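Local coordinates for activating signal cointegrator 1 complex subunit 2 (Homo sapiens, PDB 6YXQ), which binds polyubiquitin chains and recruits the helicase subunit ASCC3 and ALKBH3 to sites of DNA damage, and takes part in the rescue of stalled ribosomes, at residues T237-P242 with I298-L303; I249-C254 with W313-H318; K322-F327 with R369-L374. All coordinates share one frame; numbering follows the deposited sequence.

Contact 1 of 3, residues T237-P242 with I298-L303; sequences TPSDMP and IKKRRL
R301 lays its side chain over the backbone of S239 and brings its guanidinium group to the carbonyl oxygens of the loop 237-242, in a helix-to-loop packing within the largely helical part of the protein that binds ASCC3. Just past the end of helix 279-300, the arginine reaches the loop immediately before helix 243-266. Its end-on grip on M241 O, a selenomethionine carbonyl, uses two nitrogens: NH1 of R301 lies 2.6 Å from M241 O, and NH2 of R301 is 2.9 Å from the same oxygen. That acceptor lies 1° out of the guanidinium plane. NH1 of R301 also makes a weak hydrogen bond to P238 O, 2.8 Å away. The arginine chain bends at chi3 (54°), bringing the guanidinium edge to the carbonyls; the R301 and M241 side chains cross at about a right angle, while CD of R301 rests 3.4 Å from S239 O. Outside the pair, E304 forms a salt bridge with NH2 of R301, and this charge probably helps to fix the group's rotation. A leucine in place of R301 would probably leave the carbonyl oxygens of M241 and P238 without these donors and E304 without its cationic mate. The loop is further ordered from within by the T237 carbonyl oxygen, which accepts from both D240 N and M241 N. At the exposed margin K300, its chain bent at chi2 and chi3, brings its amino end to the S239 hydroxyl; NZ of K300 makes a weak hydrogen bond to S239 OG at 3.0 Å.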
loop_
_atom_site.group_PDB
_atom_site.type_symbol
_atom_site.label_atom_id
_atom_site.label_comp_id
_atom_site.label_asym_id
_atom_site.label_seq_id
_atom_site.Cartn_x
_atom_site.Cartn_y
_atom_site.Cartn_z
ATOM N N THR B 237 17.150 25.136 -17.526
ATOM C CA THR B 237 16.872 23.933 -18.286
ATOM C C THR B 237 17.631 22.751 -17.682
ATOM O O THR B 237 18.590 22.940 -16.930
ATOM C CB THR B 237 17.260 24.131 -19.751
ATOM O OG1 THR B 237 18.683 24.272 -19.858
ATOM C CG2 THR B 237 16.574 25.369 -20.320
ATOM N N PRO B 238 17.200 21.520 -17.976
ATOM C CA PRO B 238 17.885 20.349 -17.401
ATOM C C PRO B 238 19.382 20.311 -17.657
ATOM O O PRO B 238 20.119 19.712 -16.864
ATOM C CB PRO B 238 17.168 19.168 -18.069
ATOM C CG PRO B 238 15.803 19.673 -18.361
ATOM C CD PRO B 238 15.931 21.150 -18.634
ATOM N N SER B 239 19.860 20.936 -18.735
ATOM C CA SER B 239 21.293 20.924 -19.012
ATOM C C SER B 239 22.070 21.737 -17.987
ATOM O O SER B 239 23.238 21.437 -17.712
ATOM C CB SER B 239 21.558 21.451 -20.421
ATOM O OG SER B 239 20.581 20.966 -21.325
ATOM N N ASP B 240 21.441 22.752 -17.397
ATOM C CA ASP B 240 22.116 23.654 -16.470
ATOM C C ASP B 240 21.800 23.345 -15.014
ATOM O O ASP B 240 22.710 23.297 -14.186
ATOM C CB ASP B 240 21.739 25.101 -16.796
ATOM C CG ASP B 240 21.743 25.365 -18.281
ATOM O OD1 ASP B 240 22.727 24.960 -18.935
ATOM O OD2 ASP B 240 20.773 25.967 -18.794
HETATM N N MSE B 241 20.527 23.130 -14.697
HETATM C CA MSE B 241 20.063 22.868 -13.342
HETATM C C MSE B 241 20.961 21.935 -12.518
HETATM O O MSE B 241 21.621 21.040 -13.064
HETATM C CB MSE B 241 18.657 22.291 -13.403
HETATM C CG MSE B 241 18.594 20.882 -13.920
HETATM SE SE MSE B 241 16.775 20.225 -13.658
HETATM C CE MSE B 241 15.715 21.740 -14.174
ATOM N N PRO B 242 20.992 22.154 -11.203
ATOM C CA PRO B 242 21.761 21.265 -10.323
ATOM C C PRO B 242 21.295 19.824 -10.451
ATOM O O PRO B 242 20.125 19.548 -10.722
ATOM C CB PRO B 242 21.483 21.830 -8.927
ATOM C CG PRO B 242 21.201 23.280 -9.174
ATOM C CD PRO B 242 20.483 23.339 -10.494
ATOM N N ILE B 298 20.537 14.501 -19.855
ATOM C CA ILE B 298 21.039 13.296 -19.202
ATOM C C ILE B 298 22.234 12.744 -19.968
ATOM O O ILE B 298 23.274 12.400 -19.384
ATOM C CB ILE B 298 19.914 12.252 -19.076
ATOM C CG1 ILE B 298 18.911 12.671 -18.003
ATOM C CG2 ILE B 298 20.479 10.896 -18.744
ATOM C CD1 ILE B 298 17.855 11.636 -17.738
ATOM N N LYS B 299 22.115 12.688 -21.297
ATOM C CA LYS B 299 23.211 12.172 -22.109
ATOM C C LYS B 299 24.463 13.023 -21.944
ATOM O O LYS B 299 25.561 12.496 -21.721
ATOM C CB LYS B 299 22.784 12.103 -23.576
ATOM C CG LYS B 299 21.853 10.940 -23.873
ATOM C CD LYS B 299 21.884 10.548 -25.334
ATOM C CE LYS B 299 21.011 11.461 -26.172
ATOM N NZ LYS B 299 20.184 10.680 -27.136
ATOM N N LYS B 300 24.313 14.349 -22.034
ATOM C CA LYS B 300 25.463 15.246 -21.952
ATOM C C LYS B 300 26.162 15.126 -20.607
ATOM O O LYS B 300 27.393 15.039 -20.540
ATOM C CB LYS B 300 25.021 16.691 -22.190
ATOM C CG LYS B 300 25.124 17.165 -23.627
ATOM C CD LYS B 300 24.008 18.147 -23.967
ATOM C CE LYS B 300 23.866 19.227 -22.905
ATOM N NZ LYS B 300 22.780 20.187 -23.243
ATOM N N ARG B 301 25.393 15.116 -19.518
ATOM C CA ARG B 301 25.965 15.170 -18.181
ATOM C C ARG B 301 26.184 13.792 -17.558
ATOM O O ARG B 301 26.406 13.709 -16.346
ATOM C CB ARG B 301 25.070 16.023 -17.272
ATOM C CG ARG B 301 24.710 17.381 -17.863
ATOM C CD ARG B 301 23.621 18.089 -17.068
ATOM N NE ARG B 301 23.957 18.214 -15.652
ATOM C CZ ARG B 301 23.333 19.025 -14.803
ATOM N NH1 ARG B 301 22.342 19.797 -15.223
ATOM N NH2 ARG B 301 23.702 19.066 -13.532
ATOM N N ARG B 302 26.100 12.713 -18.349
ATOM C CA ARG B 302 26.335 11.366 -17.823
ATOM C C ARG B 302 27.618 11.225 -17.000
ATOM O O ARG B 302 27.643 10.449 -16.034
ATOM C CB ARG B 302 26.338 10.352 -18.972
ATOM C CG ARG B 302 27.543 10.408 -19.901
ATOM C CD ARG B 302 27.462 9.307 -20.951
ATOM N NE ARG B 302 28.777 8.852 -21.393
ATOM C CZ ARG B 302 29.457 7.858 -20.827
ATOM N NH1 ARG B 302 30.647 7.515 -21.303
ATOM N NH2 ARG B 302 28.951 7.211 -19.784
ATOM N N LEU B 303 28.693 11.938 -17.354
ATOM C CA LEU B 303 29.960 11.688 -16.662
ATOM C C LEU B 303 30.130 12.520 -15.399
ATOM O O LEU B 303 31.061 12.258 -14.626
ATOM C CB LEU B 303 31.155 11.908 -17.606
ATOM C CG LEU B 303 31.083 11.122 -18.919
ATOM C CD1 LEU B 303 31.771 11.866 -20.055
ATOM C CD2 LEU B 303 31.641 9.705 -18.762
#

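Contact 2 of 3, residues I249-C254 with W313-H318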
loop_
_atom_site.group_PDB
_atom_site.type_symbol
_atom_site.label_atom_id
_atom_site.label_comp_id
_atom_site.label_asym_id
_atom_site.label_seq_id
_atom_site.Cartn_x
_atom_site.Cartn_y
_atom_site.Cartn_z
ATOM N N ILE B 249 13.160 15.836 -10.280
ATOM C CA ILE B 249 12.181 16.020 -11.348
ATOM C C ILE B 249 11.856 14.689 -12.011
ATOM O O ILE B 249 10.684 14.329 -12.170
ATOM C CB ILE B 249 12.684 17.042 -12.376
ATOM C CG1 ILE B 249 12.786 18.426 -11.735
ATOM C CG2 ILE B 249 11.749 17.060 -13.557
ATOM C CD1 ILE B 249 11.457 18.999 -11.304
ATOM N N VAL B 250 12.883 13.935 -12.406
ATOM C CA VAL B 250 12.581 12.692 -13.115
ATOM C C VAL B 250 12.060 11.620 -12.157
ATOM O O VAL B 250 11.293 10.747 -12.574
ATOM C CB VAL B 250 13.787 12.187 -13.926
ATOM C CG1 VAL B 250 14.432 13.329 -14.701
ATOM C CG2 VAL B 250 14.776 11.495 -13.037
ATOM N N LEU B 251 12.415 11.679 -10.869
ATOM C CA LEU B 251 11.818 10.757 -9.902
ATOM C C LEU B 251 10.330 11.030 -9.738
ATOM O O LEU B 251 9.513 10.100 -9.725
ATOM C CB LEU B 251 12.532 10.872 -8.554
ATOM C CG LEU B 251 13.903 10.215 -8.383
ATOM C CD1 LEU B 251 14.507 10.615 -7.052
ATOM C CD2 LEU B 251 13.801 8.704 -8.494
ATOM N N TYR B 252 9.967 12.304 -9.610
ATOM C CA TYR B 252 8.569 12.710 -9.552
ATOM C C TYR B 252 7.822 12.284 -10.809
ATOM O O TYR B 252 6.713 11.740 -10.735
ATOM C CB TYR B 252 8.507 14.225 -9.364
ATOM C CG TYR B 252 7.155 14.798 -9.013
ATOM C CD1 TYR B 252 6.260 14.106 -8.207
ATOM C CD2 TYR B 252 6.786 16.047 -9.475
ATOM C CE1 TYR B 252 5.025 14.645 -7.885
ATOM C CE2 TYR B 252 5.562 16.591 -9.158
ATOM C CZ TYR B 252 4.687 15.889 -8.366
ATOM O OH TYR B 252 3.473 16.450 -8.063
ATOM N N LEU B 253 8.421 12.521 -11.978
ATOM C CA LEU B 253 7.772 12.155 -13.231
ATOM C C LEU B 253 7.567 10.648 -13.327
ATOM O O LEU B 253 6.491 10.186 -13.728
ATOM C CB LEU B 253 8.598 12.662 -14.412
ATOM C CG LEU B 253 8.131 12.221 -15.801
ATOM C CD1 LEU B 253 6.782 12.835 -16.172
ATOM C CD2 LEU B 253 9.185 12.576 -16.830
ATOM N N CYS B 254 8.591 9.867 -12.963
ATOM C CA CYS B 254 8.502 8.409 -12.998
ATOM C C CYS B 254 7.419 7.897 -12.055
ATOM O O CYS B 254 6.611 7.035 -12.432
ATOM C CB CYS B 254 9.856 7.798 -12.637
ATOM S SG CYS B 254 9.854 5.994 -12.594
ATOM N N TRP B 313 18.336 7.803 -16.621
ATOM C CA TRP B 313 17.987 7.396 -17.978
ATOM C C TRP B 313 16.987 6.250 -17.964
ATOM O O TRP B 313 16.014 6.245 -18.732
ATOM C CB TRP B 313 19.247 6.996 -18.739
ATOM C CG TRP B 313 18.956 6.576 -20.122
ATOM C CD1 TRP B 313 18.819 5.301 -20.578
ATOM C CD2 TRP B 313 18.744 7.432 -21.242
ATOM N NE1 TRP B 313 18.541 5.309 -21.924
ATOM C CE2 TRP B 313 18.491 6.608 -22.356
ATOM C CE3 TRP B 313 18.752 8.819 -21.417
ATOM C CZ2 TRP B 313 18.247 7.124 -23.626
ATOM C CZ3 TRP B 313 18.508 9.330 -22.678
ATOM C CH2 TRP B 313 18.260 8.485 -23.766
ATOM N N GLN B 314 17.232 5.250 -17.115
ATOM C CA GLN B 314 16.284 4.147 -16.971
ATOM C C GLN B 314 14.903 4.664 -16.597
ATOM O O GLN B 314 13.892 4.266 -17.190
ATOM C CB GLN B 314 16.781 3.153 -15.920
ATOM C CG GLN B 314 18.029 2.402 -16.327
ATOM C CD GLN B 314 17.768 1.416 -17.439
ATOM O OE1 GLN B 314 16.804 0.647 -17.392
ATOM N NE2 GLN B 314 18.622 1.439 -18.456
ATOM N N ARG B 315 14.850 5.571 -15.618
ATOM C CA ARG B 315 13.572 6.115 -15.166
ATOM C C ARG B 315 12.888 6.929 -16.256
ATOM O O ARG B 315 11.668 6.845 -16.422
ATOM C CB ARG B 315 13.781 6.967 -13.914
ATOM C CG ARG B 315 14.373 6.183 -12.763
ATOM C CD ARG B 315 14.468 6.987 -11.474
ATOM N NE ARG B 315 15.075 6.179 -10.422
ATOM C CZ ARG B 315 14.405 5.292 -9.697
ATOM N NH1 ARG B 315 13.104 5.120 -9.903
ATOM N NH2 ARG B 315 15.032 4.580 -8.767
ATOM N N LEU B 316 13.653 7.723 -17.009
ATOM C CA LEU B 316 13.066 8.522 -18.081
ATOM C C LEU B 316 12.470 7.638 -19.168
ATOM O O LEU B 316 11.358 7.896 -19.647
ATOM C CB LEU B 316 14.119 9.459 -18.671
ATOM C CG LEU B 316 13.618 10.418 -19.751
ATOM C CD1 LEU B 316 12.474 11.265 -19.209
ATOM C CD2 LEU B 316 14.747 11.292 -20.295
ATOM N N SER B 317 13.194 6.591 -19.576
ATOM C CA SER B 317 12.656 5.687 -20.589
ATOM C C SER B 317 11.425 4.951 -20.074
ATOM O O SER B 317 10.435 4.787 -20.804
ATOM C CB SER B 317 13.736 4.707 -21.034
ATOM O OG SER B 317 14.973 5.378 -21.186
ATOM N N HIS B 318 11.461 4.517 -18.812
ATOM C CA HIS B 318 10.283 3.927 -18.192
ATOM C C HIS B 318 9.101 4.893 -18.220
ATOM O O HIS B 318 7.967 4.493 -18.518
ATOM C CB HIS B 318 10.629 3.505 -16.764
ATOM C CG HIS B 318 9.455 3.073 -15.948
ATOM N ND1 HIS B 318 9.014 1.768 -15.907
ATOM C CD2 HIS B 318 8.641 3.772 -15.120
ATOM C CE1 HIS B 318 7.973 1.683 -15.099
ATOM N NE2 HIS B 318 7.725 2.885 -14.609
#
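The guanidinium group of R315, gripped at NE by a salt bridge with D311 and at NH1 by a hydrogen bond to the F106 carbonyl oxygen, has L251 over one face. CD2 of L251 lies 3.4 Å from NE of R315, offset toward the rim of the group. Full extension of the arginine from CG to NE carries it past the leucine. C254 fits against the root of this arginine, CB of C254 to CB of R315 being 4.2 Å, where the backbones come nearest. C254 turns its sulfur away from the backbone N (chi1 178°) and toward H318, SG of C254 lying 3.6 Å from CD2 of H318 and oblique to the ring. NE2 of H318 hydrogen-bonds to the hydroxyl of T258, and ND1 to the backbone N of D181 of the ASCC3 chain. L253 and L316 add an apolar contact. This is near-parallel helix-helix packing in the helical core, beside the ASCC3 interface: the axes of segments 249-254 and 313-318 run 35° apart in broadly the same direction, 9.1 Å at closest approach, with helix 279-300 packing against L253 and helix 193-216 against I249 and Y252.

Contact 3 of 3, residues K322-F327 with R369-L374; sequences KLMEIF and RDYDAL
M324, a selenomethionine, and Y371 bury the most surface between helices 306-340 and 365-374, and L374 follows. Where the two backbones come nearest, the M324 and Y371 side chains run antiparallel alongside one another. CG of M324 meets the edge of the tyrosine ring, in its plane, 3.9 Å from CD1 of Y371. Beyond that point the M324 chain bends at chi2 and chi3, which carries its terminal methyl round to D370: CE of M324 is 3.7 Å from CB of D370 and equally near that residue's carbonyl oxygen. The D370 carboxylate is held by other partners, in a salt bridge with R366 and a hydrogen bond to Y287 of helix 279-300.

A second aromatic group meets the face of the Y371 ring. F327 presents its edge there in an edge-to-face (T-shaped) pair, with centroids 4.7 Å apart and planes at 65°. The side of the phenylalanine formed by CD1 and CE1 is the part that lies against the tyrosine, and the two side chains cross at about a right angle. The first torsion of Y371 (chi1 172°) sets CG opposite the backbone N, an orientation that extends the ring from its helix toward F327. F327 makes another edge-to-face pair with F367, one turn earlier on the same helix as Y371. On the exposed margin L374 reaches back with CD2, 4.1 Å from CB of M324, and also brushes the aliphatic part of E325.

The segment axes cross at -71°, with a closest approach of 10.2 Å. M324, Y371, L374 and F327 carry most of the contact, in an apolar and aromatic helix-helix interface, as in the interior of largely helical domains.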
loop_
_atom_site.group_PDB
_atom_site.type_symbol
_atom_site.label_atom_id
_atom_site.label_comp_id
_atom_site.label_asym_id
_atom_site.label_seq_id
_atom_site.Cartn_x
_atom_site.Cartn_y
_atom_site.Cartn_z
ATOM N N LYS B 322 5.493 4.339 -20.097
ATOM C CA LYS B 322 4.234 4.365 -19.357
ATOM C C LYS B 322 3.297 5.447 -19.883
ATOM O O LYS B 322 2.074 5.260 -19.899
ATOM C CB LYS B 322 4.497 4.575 -17.868
ATOM C CG LYS B 322 5.177 3.408 -17.186
ATOM C CD LYS B 322 4.439 2.117 -17.445
ATOM C CE LYS B 322 5.348 0.919 -17.254
ATOM N NZ LYS B 322 4.701 -0.330 -17.730
ATOM N N LEU B 323 3.845 6.590 -20.307
ATOM C CA LEU B 323 3.004 7.636 -20.881
ATOM C C LEU B 323 2.307 7.138 -22.137
ATOM O O LEU B 323 1.095 7.331 -22.313
ATOM C CB LEU B 323 3.837 8.883 -21.192
ATOM C CG LEU B 323 3.938 9.992 -20.141
ATOM C CD1 LEU B 323 5.148 10.879 -20.400
ATOM C CD2 LEU B 323 2.681 10.826 -20.140
HETATM N N MSE B 324 3.054 6.484 -23.020
HETATM C CA MSE B 324 2.434 5.990 -24.248
HETATM C C MSE B 324 1.419 4.881 -23.982
HETATM O O MSE B 324 0.398 4.772 -24.674
HETATM C CB MSE B 324 3.487 5.494 -25.228
HETATM C CG MSE B 324 4.019 6.583 -26.121
HETATM SE SE MSE B 324 5.795 7.047 -25.607
HETATM C CE MSE B 324 6.724 5.644 -26.581
ATOM N N GLU B 325 1.704 4.052 -22.976
ATOM C CA GLU B 325 0.748 3.018 -22.601
ATOM C C GLU B 325 -0.540 3.634 -22.064
ATOM O O GLU B 325 -1.638 3.157 -22.370
ATOM C CB GLU B 325 1.378 2.068 -21.586
ATOM C CG GLU B 325 2.555 1.299 -22.168
ATOM C CD GLU B 325 3.201 0.338 -21.190
ATOM O OE1 GLU B 325 3.227 0.640 -19.977
ATOM O OE2 GLU B 325 3.691 -0.720 -21.646
ATOM N N ILE B 326 -0.425 4.706 -21.277
ATOM C CA ILE B 326 -1.611 5.433 -20.830
ATOM C C ILE B 326 -2.404 5.935 -22.030
ATOM O O ILE B 326 -3.633 5.756 -22.116
ATOM C CB ILE B 326 -1.200 6.589 -19.897
ATOM C CG1 ILE B 326 -0.650 6.040 -18.584
ATOM C CG2 ILE B 326 -2.371 7.510 -19.621
ATOM C CD1 ILE B 326 0.046 7.073 -17.743
ATOM N N PHE B 327 -1.706 6.593 -22.967
ATOM C CA PHE B 327 -2.341 7.105 -24.180
ATOM C C PHE B 327 -3.129 6.012 -24.886
ATOM O O PHE B 327 -4.307 6.192 -25.232
ATOM C CB PHE B 327 -1.280 7.686 -25.116
ATOM C CG PHE B 327 -1.841 8.384 -26.334
ATOM C CD1 PHE B 327 -2.234 7.660 -27.456
ATOM C CD2 PHE B 327 -1.945 9.767 -26.368
ATOM C CE1 PHE B 327 -2.738 8.299 -28.579
ATOM C CE2 PHE B 327 -2.443 10.416 -27.492
ATOM C CZ PHE B 327 -2.842 9.684 -28.597
ATOM N N ARG B 369 6.418 9.653 -33.507
ATOM C CA ARG B 369 7.356 8.623 -33.942
ATOM C C ARG B 369 7.467 7.509 -32.907
ATOM O O ARG B 369 7.296 6.327 -33.227
ATOM C CB ARG B 369 8.711 9.278 -34.215
ATOM C CG ARG B 369 9.865 8.343 -34.497
ATOM C CD ARG B 369 11.199 9.038 -34.209
ATOM N NE ARG B 369 11.136 10.491 -34.374
ATOM C CZ ARG B 369 12.018 11.340 -33.856
ATOM N NH1 ARG B 369 13.033 10.882 -33.132
ATOM N NH2 ARG B 369 11.882 12.645 -34.057
ATOM N N ASP B 370 7.716 7.877 -31.647
ATOM C CA ASP B 370 7.864 6.895 -30.572
ATOM C C ASP B 370 6.560 6.142 -30.315
ATOM O O ASP B 370 6.556 4.908 -30.153
ATOM C CB ASP B 370 8.333 7.605 -29.298
ATOM C CG ASP B 370 9.723 8.227 -29.440
ATOM O OD1 ASP B 370 10.390 8.018 -30.481
ATOM O OD2 ASP B 370 10.147 8.940 -28.508
ATOM N N TYR B 371 5.441 6.872 -30.270
ATOM C CA TYR B 371 4.144 6.242 -30.055
ATOM C C TYR B 371 3.817 5.254 -31.164
ATOM O O TYR B 371 3.282 4.176 -30.897
ATOM C CB TYR B 371 3.039 7.294 -29.959
ATOM C CG TYR B 371 1.663 6.674 -29.923
ATOM C CD1 TYR B 371 1.180 6.096 -28.760
ATOM C CD2 TYR B 371 0.860 6.640 -31.051
ATOM C CE1 TYR B 371 -0.063 5.509 -28.716
ATOM C CE2 TYR B 371 -0.391 6.054 -31.016
ATOM C CZ TYR B 371 -0.846 5.491 -29.841
ATOM O OH TYR B 371 -2.088 4.901 -29.784
ATOM N N ASP B 372 4.081 5.624 -32.419
ATOM C CA ASP B 372 3.864 4.704 -33.526
ATOM C C ASP B 372 4.782 3.496 -33.420
ATOM O O ASP B 372 4.380 2.372 -33.743
ATOM C CB ASP B 372 4.084 5.425 -34.850
ATOM C CG ASP B 372 3.750 4.559 -36.040
ATOM O OD1 ASP B 372 2.570 4.175 -36.185
ATOM O OD2 ASP B 372 4.673 4.253 -36.823
ATOM N N ALA B 373 6.023 3.707 -32.972
ATOM C CA ALA B 373 6.929 2.582 -32.786
ATOM C C ALA B 373 6.357 1.578 -31.797
ATOM O O ALA B 373 6.503 0.364 -31.984
ATOM C CB ALA B 373 8.298 3.077 -32.322
ATOM N N LEU B 374 5.689 2.065 -30.745
ATOM C CA LEU B 374 5.177 1.142 -29.726
ATOM C C LEU B 374 3.781 0.593 -30.044
ATOM O O LEU B 374 3.575 -0.623 -30.020
ATOM C CB LEU B 374 5.182 1.809 -28.349
ATOM C CG LEU B 374 5.043 0.852 -27.167
ATOM C CD1 LEU B 374 6.254 -0.058 -27.061
ATOM C CD2 LEU B 374 4.861 1.639 -25.888
#

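Overall arrangement
Contact 2 is the buried one of the three, whereas contacts 1 and 3 each combine buried residues with an exposed margin. Helix 306-340 serves both contact 2 and contact 3, whose centres lie 15 Å apart, and it meets one partner at a shallow angle and the other steeply. Contact 1 joins the preceding helix to a loop and touches contact 2 through I298 and K299 on W313 and I298 on L316; contacts 1 and 3 do not touch, their nearest atoms being about 9 Å apart. Chemistry changes accordingly: arginine to backbone carbonyls at the loop, mixed apolar, guanidinium and sulfur packing in contact 2, and aromatic and apolar packing in contact 3.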